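Local coordinates for protein histidine kinase (Methanosarcina mazei, PDB 3LI9) that probably acts as a membrane-bound sensor histidine kinase that autophosphorylates from ATP, this piece being its extracellular PDC-fold (Cache) sensor domain, at residues V194-F200 against G211-L215; D30-E34 against V256-F261; M21-A26 against S262-V266; G233-V238 against I250-P255. All coordinates share one frame; numbering follows the deposited sequence.

In the fold
All four contacts lie in or around the four-stranded antiparallel sheet of a PDC-fold sensor domain, with strands in the order 190-194, 261-268, 248-256, 236-241. Interactions 2 and 3 are buried and both use helix 13-48. Interaction 3 packs the helix on strand 261-268 through apolar and aromatic groups. Interaction 2 lies further along the helix, where a carboxylate grips the turn between strands 248-256 and 261-268. Interactions 1 and 4 are partly buried and rest mainly on backbone hydrogen bonds. Interaction 4 pairs the edge strand 236-241 with 248-256. Interaction 1 ties together the loop that follows the other edge strand, 190-194.

Interaction 1. Residues V194-F200 against G211-L215; sequences VSNTGIF and GEKSL
Gly211 opens the contact by giving its N-H to Phe200 O, at 2.8 Å and in the plane of that carbonyl. Its CA also touches Ile199 CG2, 3.6 Å away. Gly211 takes a positive phi here.

Lys213 takes part mainly through its carbonyl. Lys213 O accepts the N-H of Phe200 at 3.1 Å, almost in line with the C=O bond. The same oxygen lies at the edge of the Phe200 ring, near its plane, and receives a CA-H...O contact from Ile199.

Ser214 is bridged to Ile199 backbone to backbone, in a single bridge. Its OG stands anti to the backbone N (chi1 173°), which carries the hydroxyl to the turn of the first segment. There Ser214 OG donates to Thr197 O at 2.9 Å, in the carbonyl plane and on a lone pair. Thr197 belongs to the type I turn from Ser195 to Gly198. Ser214 CB meets the tip of Ile199, CD1, at 3.6 Å.

Leu215 N bonds to Gly198 O at 2.9 Å, from well above the carbonyl plane. Its two methyls divide their work. CD1 touches Val194 CG1, the two side chains crossing at about a right angle, and CD2 reaches Phe200 CZ at 3.9 Å.

Both segments belong to the long loop between strand 190-194 and helix 221-231. Leu215 continues onto Ile223, Ala227 and Ile230 of that helix, and Val194 also touches Ile230. Val194 pairs by backbone hydrogen bonding with Ser262, so the loop leaves directly from the edge of the four-stranded sheet.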
loop_
_atom_site.group_PDB
_atom_site.type_symbol
_atom_site.label_atom_id
_atom_site.label_comp_id
_atom_site.label_asym_id
_atom_site.label_seq_id
_atom_site.Cartn_x
_atom_site.Cartn_y
_atom_site.Cartn_z
ATOM N N VAL A 194 6.370 -8.944 -0.399
ATOM C CA VAL A 194 5.730 -8.892 0.919
ATOM C C VAL A 194 5.580 -7.464 1.407
ATOM O O VAL A 194 6.322 -6.565 0.946
ATOM C CB VAL A 194 6.462 -9.749 2.019
ATOM C CG1 VAL A 194 6.518 -11.267 1.562
ATOM C CG2 VAL A 194 7.883 -9.240 2.253
ATOM N N SER A 195 4.686 -7.273 2.357
ATOM C CA SER A 195 4.546 -5.954 2.961
ATOM C C SER A 195 5.667 -5.756 4.059
ATOM O O SER A 195 6.492 -6.661 4.303
ATOM C CB SER A 195 3.174 -5.837 3.619
ATOM O OG SER A 195 3.162 -6.685 4.769
ATOM N N ASN A 196 5.632 -4.604 4.701
ATOM C CA ASN A 196 6.638 -4.286 5.700
ATOM C C ASN A 196 6.556 -5.293 6.887
ATOM O O ASN A 196 7.588 -5.648 7.477
ATOM C CB ASN A 196 6.426 -2.886 6.241
ATOM C CG ASN A 196 7.517 -2.509 7.237
ATOM O OD1 ASN A 196 8.718 -2.479 6.880
ATOM N ND2 ASN A 196 7.120 -2.259 8.422
ATOM N N THR A 197 5.364 -5.789 7.174
ATOM C CA THR A 197 5.237 -6.797 8.260
ATOM C C THR A 197 5.284 -8.214 7.704
ATOM O O THR A 197 4.976 -9.152 8.418
ATOM C CB THR A 197 3.945 -6.601 9.084
ATOM O OG1 THR A 197 2.770 -6.702 8.220
ATOM C CG2 THR A 197 3.942 -5.215 9.787
ATOM N N GLY A 198 5.724 -8.389 6.451
ATOM C CA GLY A 198 6.018 -9.695 5.933
ATOM C C GLY A 198 4.806 -10.407 5.349
ATOM O O GLY A 198 4.947 -11.579 4.980
ATOM N N ILE A 199 3.682 -9.704 5.185
ATOM C CA ILE A 199 2.494 -10.375 4.592
ATOM C C ILE A 199 2.646 -10.547 3.079
ATOM O O ILE A 199 3.039 -9.593 2.359
ATOM C CB ILE A 199 1.262 -9.498 4.792
ATOM C CG1 ILE A 199 1.001 -9.266 6.293
ATOM C CG2 ILE A 199 0.035 -10.153 4.148
ATOM C CD1 ILE A 199 0.573 -10.592 7.034
ATOM N N PHE A 200 2.330 -11.742 2.571
ATOM C CA PHE A 200 2.439 -11.947 1.138
ATOM C C PHE A 200 1.554 -11.036 0.366
ATOM O O PHE A 200 0.347 -10.972 0.614
ATOM C CB PHE A 200 2.102 -13.444 0.733
ATOM C CG PHE A 200 3.177 -14.425 1.171
ATOM C CD1 PHE A 200 4.195 -14.764 0.299
ATOM C CD2 PHE A 200 3.097 -15.011 2.427
ATOM C CE1 PHE A 200 5.260 -15.666 0.650
ATOM C CE2 PHE A 200 4.156 -15.922 2.831
ATOM C CZ PHE A 200 5.215 -16.220 1.956
ATOM N N GLY A 211 -2.244 -11.777 1.343
ATOM C CA GLY A 211 -2.934 -10.993 2.352
ATOM C C GLY A 211 -3.299 -11.710 3.613
ATOM O O GLY A 211 -3.988 -11.124 4.459
ATOM N N GLU A 212 -2.815 -12.956 3.773
ATOM C CA GLU A 212 -3.260 -13.839 4.859
ATOM C C GLU A 212 -2.118 -14.343 5.703
ATOM O O GLU A 212 -2.208 -14.311 6.931
ATOM C CB GLU A 212 -4.142 -14.989 4.353
ATOM C CG GLU A 212 -5.473 -14.534 3.698
ATOM C CD GLU A 212 -6.411 -13.791 4.701
ATOM O OE1 GLU A 212 -6.156 -13.828 5.914
ATOM O OE2 GLU A 212 -7.395 -13.135 4.271
ATOM N N LYS A 213 -1.026 -14.731 5.090
ATOM C CA LYS A 213 0.057 -15.316 5.846
ATOM C C LYS A 213 1.231 -14.344 5.811
ATOM O O LYS A 213 1.372 -13.619 4.835
ATOM C CB LYS A 213 0.496 -16.602 5.167
ATOM C CG LYS A 213 1.670 -17.296 5.950
ATOM C CD LYS A 213 1.819 -18.764 5.511
ATOM C CE LYS A 213 0.481 -19.539 5.577
ATOM N NZ LYS A 213 0.288 -20.136 6.930
ATOM N N SER A 214 2.056 -14.329 6.847
ATOM C CA SER A 214 3.277 -13.569 6.855
ATOM C C SER A 214 4.516 -14.472 6.963
ATOM O O SER A 214 4.440 -15.620 7.443
ATOM C CB SER A 214 3.276 -12.677 8.121
ATOM O OG SER A 214 4.540 -12.041 8.218
ATOM N N LEU A 215 5.641 -13.992 6.453
ATOM C CA LEU A 215 6.915 -14.670 6.656
ATOM C C LEU A 215 7.111 -14.969 8.118
ATOM O O LEU A 215 7.701 -16.007 8.460
ATOM C CB LEU A 215 8.094 -13.805 6.169
ATOM C CG LEU A 215 8.123 -13.663 4.658
ATOM C CD1 LEU A 215 9.255 -12.697 4.227
ATOM C CD2 LEU A 215 8.325 -14.952 3.983
#

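Interaction 2. Residues D30-E34 against V256-F261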
loop_
_atom_site.group_PDB
_atom_site.type_symbol
_atom_site.label_atom_id
_atom_site.label_comp_id
_atom_site.label_asym_id
_atom_site.label_seq_id
_atom_site.Cartn_x
_atom_site.Cartn_y
_atom_site.Cartn_z
ATOM N N ASP A 30 8.745 -0.065 -6.790
ATOM C CA ASP A 30 8.699 1.184 -6.048
ATOM C C ASP A 30 8.245 2.373 -6.914
ATOM O O ASP A 30 7.649 3.327 -6.404
ATOM C CB ASP A 30 10.080 1.540 -5.528
ATOM C CG ASP A 30 10.042 2.787 -4.616
ATOM O OD1 ASP A 30 9.253 2.795 -3.666
ATOM O OD2 ASP A 30 10.773 3.757 -4.862
ATOM N N ALA A 31 8.571 2.332 -8.190
ATOM C CA ALA A 31 8.297 3.534 -9.049
ATOM C C ALA A 31 6.809 3.903 -9.047
ATOM O O ALA A 31 6.489 5.073 -8.881
ATOM C CB ALA A 31 8.790 3.293 -10.494
ATOM N N GLN A 32 5.899 2.938 -9.201
ATOM C CA GLN A 32 4.492 3.278 -9.291
ATOM C C GLN A 32 4.012 3.612 -7.912
ATOM O O GLN A 32 3.106 4.413 -7.755
ATOM C CB GLN A 32 3.651 2.141 -9.828
ATOM C CG GLN A 32 2.140 2.462 -9.989
ATOM C CD GLN A 32 1.829 3.687 -10.887
ATOM O OE1 GLN A 32 2.274 3.766 -12.028
ATOM N NE2 GLN A 32 1.121 4.657 -10.345
HETATM N N MSE A 33 4.640 3.048 -6.907
HETATM C CA MSE A 33 4.197 3.433 -5.541
HETATM C C MSE A 33 4.554 4.906 -5.227
HETATM O O MSE A 33 3.805 5.581 -4.531
HETATM C CB MSE A 33 4.811 2.452 -4.478
HETATM C CG MSE A 33 4.318 1.064 -4.829
HETATM SE SE MSE A 33 5.208 -0.233 -3.631
HETATM C CE MSE A 33 4.536 0.279 -1.925
ATOM N N GLU A 34 5.709 5.376 -5.662
ATOM C CA GLU A 34 6.102 6.744 -5.427
ATOM C C GLU A 34 5.097 7.654 -6.202
ATOM O O GLU A 34 4.767 8.755 -5.752
ATOM C CB GLU A 34 7.535 6.995 -5.931
ATOM C CG GLU A 34 8.550 6.180 -5.153
ATOM C CD GLU A 34 9.878 6.867 -4.836
ATOM O OE1 GLU A 34 10.074 8.079 -5.031
ATOM O OE2 GLU A 34 10.807 6.155 -4.386
ATOM N N VAL A 256 11.583 -2.215 -0.760
ATOM C CA VAL A 256 10.830 -1.283 -1.631
ATOM C C VAL A 256 10.716 -0.022 -0.857
ATOM O O VAL A 256 10.052 -0.013 0.134
ATOM C CB VAL A 256 9.445 -1.932 -1.900
ATOM C CG1 VAL A 256 8.513 -0.944 -2.634
ATOM C CG2 VAL A 256 9.671 -3.166 -2.803
ATOM N N LYS A 257 11.378 1.057 -1.318
ATOM C CA LYS A 257 11.585 2.291 -0.536
ATOM C C LYS A 257 10.270 2.836 0.013
ATOM O O LYS A 257 10.208 3.285 1.137
ATOM C CB LYS A 257 12.222 3.314 -1.524
ATOM C CG LYS A 257 12.755 4.551 -0.949
ATOM C CD LYS A 257 13.579 5.281 -2.063
ATOM C CE LYS A 257 13.941 6.668 -1.608
ATOM N NZ LYS A 257 12.666 7.433 -1.481
ATOM N N THR A 258 9.203 2.821 -0.786
ATOM C CA THR A 258 7.925 3.371 -0.361
ATOM C C THR A 258 7.266 2.336 0.573
ATOM O O THR A 258 6.874 1.259 0.163
ATOM C CB THR A 258 7.041 3.661 -1.585
ATOM O OG1 THR A 258 7.754 4.566 -2.400
ATOM C CG2 THR A 258 5.710 4.353 -1.121
ATOM N N GLY A 259 7.220 2.640 1.865
ATOM C CA GLY A 259 6.631 1.716 2.814
ATOM C C GLY A 259 7.555 0.636 3.388
ATOM O O GLY A 259 7.127 -0.108 4.278
ATOM N N ASP A 260 8.773 0.525 2.888
ATOM C CA ASP A 260 9.656 -0.631 3.236
ATOM C C ASP A 260 8.953 -1.961 3.083
ATOM O O ASP A 260 8.978 -2.817 3.972
ATOM C CB ASP A 260 10.148 -0.441 4.672
ATOM C CG ASP A 260 11.340 0.578 4.719
ATOM O OD1 ASP A 260 12.000 0.840 3.668
ATOM O OD2 ASP A 260 11.603 1.072 5.827
ATOM N N PHE A 261 8.282 -2.144 1.933
ATOM C CA PHE A 261 7.856 -3.464 1.527
ATOM C C PHE A 261 9.118 -4.198 1.059
ATOM O O PHE A 261 10.218 -3.647 1.162
ATOM C CB PHE A 261 6.855 -3.343 0.354
ATOM C CG PHE A 261 5.442 -2.938 0.820
ATOM C CD1 PHE A 261 5.270 -2.276 2.042
ATOM C CD2 PHE A 261 4.359 -3.083 -0.012
ATOM C CE1 PHE A 261 3.963 -1.848 2.525
ATOM C CE2 PHE A 261 3.029 -2.640 0.409
ATOM C CZ PHE A 261 2.850 -2.048 1.675
HETATM O O HOH W 1 12.940 7.986 -4.635
#
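Asp30 on helix 13-48 holds Thr258 in the turn that joins strands 248-256 and 261-268, a beta hairpin of the PDC-fold sensor domain.

The hydrogen bonds converge on one oxygen. Asp30 OD1 accepts Thr258 OG1 at 2.6 Å on its syn side, and Thr258 N at 2.9 Å from above the carboxylate plane. The two donors come from opposite faces of that plane. This double grip ties the Thr258 backbone N-H and hydroxyl to one carboxylate oxygen. CG of Asp30 lies anti to the backbone N (chi1 -174°), which sends the carboxylate out toward the turn.

The charged groups gather beside this grip. Asp30 OD2 and Glu34 OE2 are only 2.4 Å apart, so one acid probably carries a proton. Lys257 NZ makes a long salt bridge with Glu34 OE2, at 3.7 Å. Water 1 donates to Glu34 OE2 and is held weakly by Lys257 NZ.

Apolar contacts fill the buried side. Selenomethionine Met33 lays its CB against Thr258 CB. Its SE meets Val256 CG1 at 3.5 Å, with the two side chains crossing at about a right angle. Tyr153 of strand 148-159 touches both Met33 and Thr258.

Met33 and Phe261 form a Met-aromatic pair. The bend at chi3 (64°) turns Met33 CE over one face of the Phe261 ring in a CH-pi contact, 4.2 Å from the centroid and offset toward the rim.

Interaction 3. Residues M21-A26 against S262-V266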
loop_
_atom_site.group_PDB
_atom_site.type_symbol
_atom_site.label_atom_id
_atom_site.label_comp_id
_atom_site.label_asym_id
_atom_site.label_seq_id
_atom_site.Cartn_x
_atom_site.Cartn_y
_atom_site.Cartn_z
HETATM N N MSE A 21 19.413 -8.285 -9.257
HETATM C CA MSE A 21 18.094 -8.558 -9.828
HETATM C C MSE A 21 16.945 -8.233 -8.849
HETATM O O MSE A 21 15.918 -7.639 -9.227
HETATM C CB MSE A 21 17.934 -10.050 -10.242
HETATM C CG MSE A 21 16.639 -10.198 -10.976
HETATM SE SE MSE A 21 16.617 -12.116 -11.593
HETATM C CE MSE A 21 17.552 -11.896 -13.209
ATOM N N ALA A 22 17.105 -8.705 -7.613
ATOM C CA ALA A 22 16.087 -8.443 -6.565
ATOM C C ALA A 22 15.967 -6.918 -6.365
ATOM O O ALA A 22 14.825 -6.418 -6.197
ATOM C CB ALA A 22 16.489 -9.086 -5.248
ATOM N N GLY A 23 17.105 -6.223 -6.392
ATOM C CA GLY A 23 17.073 -4.718 -6.147
ATOM C C GLY A 23 16.399 -4.059 -7.335
ATOM O O GLY A 23 15.555 -3.134 -7.155
ATOM N N ASN A 24 16.724 -4.553 -8.517
ATOM C CA ASN A 24 16.088 -4.045 -9.745
ATOM C C ASN A 24 14.568 -4.162 -9.697
ATOM O O ASN A 24 13.830 -3.157 -9.875
ATOM C CB ASN A 24 16.714 -4.788 -10.934
ATOM C CG ASN A 24 16.359 -4.191 -12.267
ATOM O OD1 ASN A 24 15.547 -3.243 -12.343
ATOM N ND2 ASN A 24 16.914 -4.760 -13.356
ATOM N N TYR A 25 14.056 -5.357 -9.393
ATOM C CA TYR A 25 12.613 -5.516 -9.329
ATOM C C TYR A 25 12.031 -4.721 -8.154
ATOM O O TYR A 25 10.963 -4.171 -8.315
ATOM C CB TYR A 25 12.201 -6.982 -9.146
ATOM C CG TYR A 25 12.252 -7.803 -10.441
ATOM C CD1 TYR A 25 11.403 -7.474 -11.504
ATOM C CD2 TYR A 25 13.119 -8.893 -10.546
ATOM C CE1 TYR A 25 11.419 -8.199 -12.664
ATOM C CE2 TYR A 25 13.115 -9.659 -11.706
ATOM C CZ TYR A 25 12.283 -9.302 -12.743
ATOM O OH TYR A 25 12.265 -10.036 -13.937
ATOM N N ALA A 26 12.738 -4.664 -7.009
ATOM C CA ALA A 26 12.190 -3.864 -5.885
ATOM C C ALA A 26 11.983 -2.424 -6.350
ATOM O O ALA A 26 10.940 -1.814 -6.047
ATOM C CB ALA A 26 13.157 -3.824 -4.685
ATOM N N SER A 262 9.024 -5.450 0.578
ATOM C CA SER A 262 10.221 -6.108 0.151
ATOM C C SER A 262 9.959 -6.967 -1.074
ATOM O O SER A 262 8.894 -7.637 -1.075
ATOM C CB SER A 262 10.831 -6.990 1.312
ATOM O OG SER A 262 12.134 -7.478 0.929
ATOM N N PHE A 263 10.911 -7.020 -2.015
ATOM C CA PHE A 263 10.798 -7.935 -3.124
ATOM C C PHE A 263 11.741 -9.118 -2.816
ATOM O O PHE A 263 12.898 -8.897 -2.447
ATOM C CB PHE A 263 11.240 -7.230 -4.465
ATOM C CG PHE A 263 11.196 -8.187 -5.643
ATOM C CD1 PHE A 263 10.030 -8.347 -6.373
ATOM C CD2 PHE A 263 12.330 -8.940 -5.966
ATOM C CE1 PHE A 263 10.005 -9.253 -7.469
ATOM C CE2 PHE A 263 12.300 -9.847 -7.079
ATOM C CZ PHE A 263 11.137 -9.965 -7.806
ATOM N N VAL A 264 11.218 -10.343 -2.954
ATOM C CA VAL A 264 11.979 -11.542 -2.561
ATOM C C VAL A 264 12.163 -12.456 -3.761
ATOM O O VAL A 264 11.207 -12.796 -4.495
ATOM C CB VAL A 264 11.254 -12.303 -1.417
ATOM C CG1 VAL A 264 12.130 -13.477 -0.929
ATOM C CG2 VAL A 264 10.944 -11.391 -0.278
ATOM N N LEU A 265 13.399 -12.851 -4.014
ATOM C CA LEU A 265 13.663 -13.839 -5.038
ATOM C C LEU A 265 14.091 -15.128 -4.329
ATOM O O LEU A 265 14.938 -15.076 -3.390
ATOM C CB LEU A 265 14.885 -13.447 -5.888
ATOM C CG LEU A 265 14.832 -12.641 -7.136
ATOM C CD1 LEU A 265 16.275 -12.555 -7.720
ATOM C CD2 LEU A 265 13.815 -13.171 -8.140
ATOM N N VAL A 266 13.518 -16.250 -4.756
ATOM C CA VAL A 266 13.828 -17.527 -4.091
ATOM C C VAL A 266 14.548 -18.391 -5.149
ATOM O O VAL A 266 14.016 -18.634 -6.223
ATOM C CB VAL A 266 12.561 -18.252 -3.597
ATOM C CG1 VAL A 266 12.886 -19.641 -3.031
ATOM C CG2 VAL A 266 11.822 -17.420 -2.527
#
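Tyr25 and Phe263 are brought together by two different first torsions. In Phe263, CG is anti to the backbone N (chi1 177°), which stands the ring out from strand 261-268 toward helix 13-48. In Tyr25, CG is anti to the carbonyl carbon, which leads its ring off along the Phe263 ring and leaves CB as the nearest point.

That CB is the centre of the contact. Tyr25 CB sits over the middle of one Phe263 face, 3.4 Å from the centroid and 9° off the ring normal. This is a CH-pi contact. The two rings are roughly parallel, with planes at 29°, but they are slid apart and barely overlap.

Two alanines add to the contact with Phe263. Ala26 places its CB 3.9 Å from Phe263 CB, at the root of the side chain. Ala22 meets the ring with its backbone: Ala22 O lies 3.6 Å from Phe263 CD2.

Leu265, two residues along the strand, faces the same way. Its CD1 touches selenomethionine Met21 at SE, 3.9 Å away, and the two side chains cross at about a right angle. Ala22 CB lies close to the same methyl.

Segment 21-26 crosses strand segment 262-266 at a slant, running broadly the other way, with axes 7.8 Å apart at their closest. Ala191 of strand 190-194 and Ile183 of a loop also touch Phe263, and Ile183 reaches Tyr25 as well.

The contact is therefore apolar and aromatic. Helix and sheet are held by shape and by dispersion, with a CH-pi contact at the centre and Ala22 and Ala26 packed against the Phe263 side chain.

Interaction 4. Residues G233-V238 against I250-P255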
loop_
_atom_site.group_PDB
_atom_site.type_symbol
_atom_site.label_atom_id
_atom_site.label_comp_id
_atom_site.label_asym_id
_atom_site.label_seq_id
_atom_site.Cartn_x
_atom_site.Cartn_y
_atom_site.Cartn_z
ATOM N N GLY A 233 13.408 -2.461 6.777
ATOM C CA GLY A 233 13.836 -1.988 5.466
ATOM C C GLY A 233 15.253 -2.285 5.023
ATOM O O GLY A 233 15.859 -1.490 4.284
ATOM N N ILE A 234 15.760 -3.439 5.457
ATOM C CA ILE A 234 17.096 -3.895 5.186
ATOM C C ILE A 234 17.037 -5.043 4.164
ATOM O O ILE A 234 16.163 -5.916 4.261
ATOM C CB ILE A 234 17.724 -4.372 6.475
ATOM C CG1 ILE A 234 17.873 -3.204 7.439
ATOM C CG2 ILE A 234 19.004 -5.070 6.205
ATOM C CD1 ILE A 234 18.318 -3.680 8.810
ATOM N N GLY A 235 17.935 -4.979 3.189
ATOM C CA GLY A 235 18.129 -5.965 2.117
ATOM C C GLY A 235 19.115 -7.031 2.614
ATOM O O GLY A 235 19.957 -6.753 3.471
ATOM N N GLY A 236 19.056 -8.194 2.040
ATOM C CA GLY A 236 19.961 -9.256 2.552
ATOM C C GLY A 236 19.592 -10.547 1.924
ATOM O O GLY A 236 18.839 -10.627 0.960
ATOM N N HIS A 237 20.231 -11.632 2.357
ATOM C CA HIS A 237 19.782 -12.923 1.853
ATOM C C HIS A 237 19.965 -13.964 2.982
ATOM O O HIS A 237 20.754 -13.771 3.919
ATOM C CB HIS A 237 20.426 -13.385 0.560
ATOM C CG HIS A 237 21.926 -13.400 0.580
ATOM N ND1 HIS A 237 22.678 -14.511 0.962
ATOM C CD2 HIS A 237 22.808 -12.435 0.251
ATOM C CE1 HIS A 237 23.966 -14.216 0.858
ATOM N NE2 HIS A 237 24.074 -12.963 0.425
ATOM N N VAL A 238 19.109 -14.966 2.982
ATOM C CA VAL A 238 19.251 -16.100 3.956
ATOM C C VAL A 238 19.331 -17.396 3.193
ATOM O O VAL A 238 18.787 -17.520 2.116
ATOM C CB VAL A 238 18.116 -16.174 4.991
ATOM C CG1 VAL A 238 18.213 -15.030 5.949
ATOM C CG2 VAL A 238 16.700 -16.307 4.272
ATOM N N ILE A 250 18.093 -20.100 -1.485
ATOM C CA ILE A 250 18.503 -18.851 -0.908
ATOM C C ILE A 250 17.356 -17.885 -1.178
ATOM O O ILE A 250 16.864 -17.881 -2.301
ATOM C CB ILE A 250 19.724 -18.328 -1.651
ATOM C CG1 ILE A 250 20.869 -19.363 -1.539
ATOM C CG2 ILE A 250 20.250 -17.052 -0.967
ATOM C CD1 ILE A 250 21.828 -19.197 -2.632
HETATM N N MSE A 251 16.974 -17.120 -0.169
HETATM C CA MSE A 251 15.920 -16.103 -0.370
HETATM C C MSE A 251 16.691 -14.775 -0.336
HETATM O O MSE A 251 17.250 -14.400 0.737
HETATM C CB MSE A 251 14.901 -16.312 0.734
HETATM C CG MSE A 251 14.208 -15.138 1.251
HETATM SE SE MSE A 251 12.828 -15.706 2.529
HETATM C CE MSE A 251 12.411 -17.304 1.737
ATOM N N PHE A 252 16.630 -14.038 -1.456
ATOM C CA PHE A 252 17.207 -12.716 -1.558
ATOM C C PHE A 252 16.083 -11.691 -1.382
ATOM O O PHE A 252 15.021 -11.838 -2.035
ATOM C CB PHE A 252 17.813 -12.474 -2.885
ATOM C CG PHE A 252 18.959 -13.399 -3.228
ATOM C CD1 PHE A 252 20.263 -12.976 -2.990
ATOM C CD2 PHE A 252 18.693 -14.612 -3.850
ATOM C CE1 PHE A 252 21.352 -13.864 -3.360
ATOM C CE2 PHE A 252 19.739 -15.469 -4.245
ATOM C CZ PHE A 252 21.043 -15.094 -3.969
ATOM N N TYR A 253 16.244 -10.778 -0.442
ATOM C CA TYR A 253 15.134 -9.822 -0.228
ATOM C C TYR A 253 15.722 -8.414 -0.320
ATOM O O TYR A 253 16.814 -8.126 0.221
ATOM C CB TYR A 253 14.408 -10.024 1.076
ATOM C CG TYR A 253 15.331 -10.202 2.291
ATOM C CD1 TYR A 253 15.714 -9.119 3.063
ATOM C CD2 TYR A 253 15.881 -11.475 2.561
ATOM C CE1 TYR A 253 16.583 -9.309 4.173
ATOM C CE2 TYR A 253 16.767 -11.656 3.634
ATOM C CZ TYR A 253 17.100 -10.622 4.417
ATOM O OH TYR A 253 18.011 -10.882 5.462
ATOM N N GLU A 254 14.988 -7.506 -0.985
ATOM C CA GLU A 254 15.501 -6.115 -1.141
ATOM C C GLU A 254 14.333 -5.184 -0.931
ATOM O O GLU A 254 13.210 -5.436 -1.373
ATOM C CB GLU A 254 16.102 -5.893 -2.534
ATOM C CG GLU A 254 17.462 -6.588 -2.738
ATOM C CD GLU A 254 18.533 -5.960 -1.886
ATOM O OE1 GLU A 254 18.400 -4.838 -1.385
ATOM O OE2 GLU A 254 19.546 -6.653 -1.716
ATOM N N PRO A 255 14.549 -4.098 -0.155
ATOM C CA PRO A 255 13.456 -3.239 0.233
ATOM C C PRO A 255 12.890 -2.402 -0.886
ATOM O O PRO A 255 13.622 -1.926 -1.761
ATOM C CB PRO A 255 14.075 -2.330 1.305
ATOM C CG PRO A 255 15.529 -2.344 1.011
ATOM C CD PRO A 255 15.834 -3.740 0.504
HETATM O O HOH W 2 19.513 -9.417 -1.546
HETATM O O HOH W 3 20.252 -12.242 6.213
#
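Gly236 and Tyr253 form a hydrogen-bonded pair in the antiparallel beta hairpin of strands 236-241 and 248-256, at one edge of the four-stranded sheet.

The backbone ladder has four hydrogen bonds. Gly236 N reaches Tyr253 O at 2.9 Å, and Tyr253 N returns to Gly236 O. Val238 and Met251 repeat the arrangement, with Met251 N to Val238 O at 2.9 Å. Between them His237 and Phe252 make a non-hydrogen-bonded pair. CA-H...O contacts add to the ladder, among them His237 CA to Met251 O at 3.1 Å.

The ring contacts centre on Tyr253. Its CG lies between the backbone N and the carbonyl carbon (chi1 46°), the crowded position. The ring thereby folds back over Gly236, whose CA makes a CH-pi contact 4.0 Å from the centroid. Ile234 O lies at the ring edge, in its plane. Ala226 and Ile230 of helix 221-231 also touch the Tyr253 side chain. On the other side of the sheet, His237 and Phe252 run side by side. His237 CB touches Phe252 CD1 at 3.6 Å.

One apolar pair lies toward the far end, where Val238 CG2 rests beside Met251 CB. At the other end Pro255 packs its ring on the backbone of Gly233, with Pro255 CG 3.4 Å from Gly233 O. Gly233 closes helix 221-231 in a Schellman motif.

A water links two polar atoms. Tyr253 OH bonds to Asp229 of helix 221-231. It also accepts from water 3 at 2.7 Å, and that water donates to His237 O too.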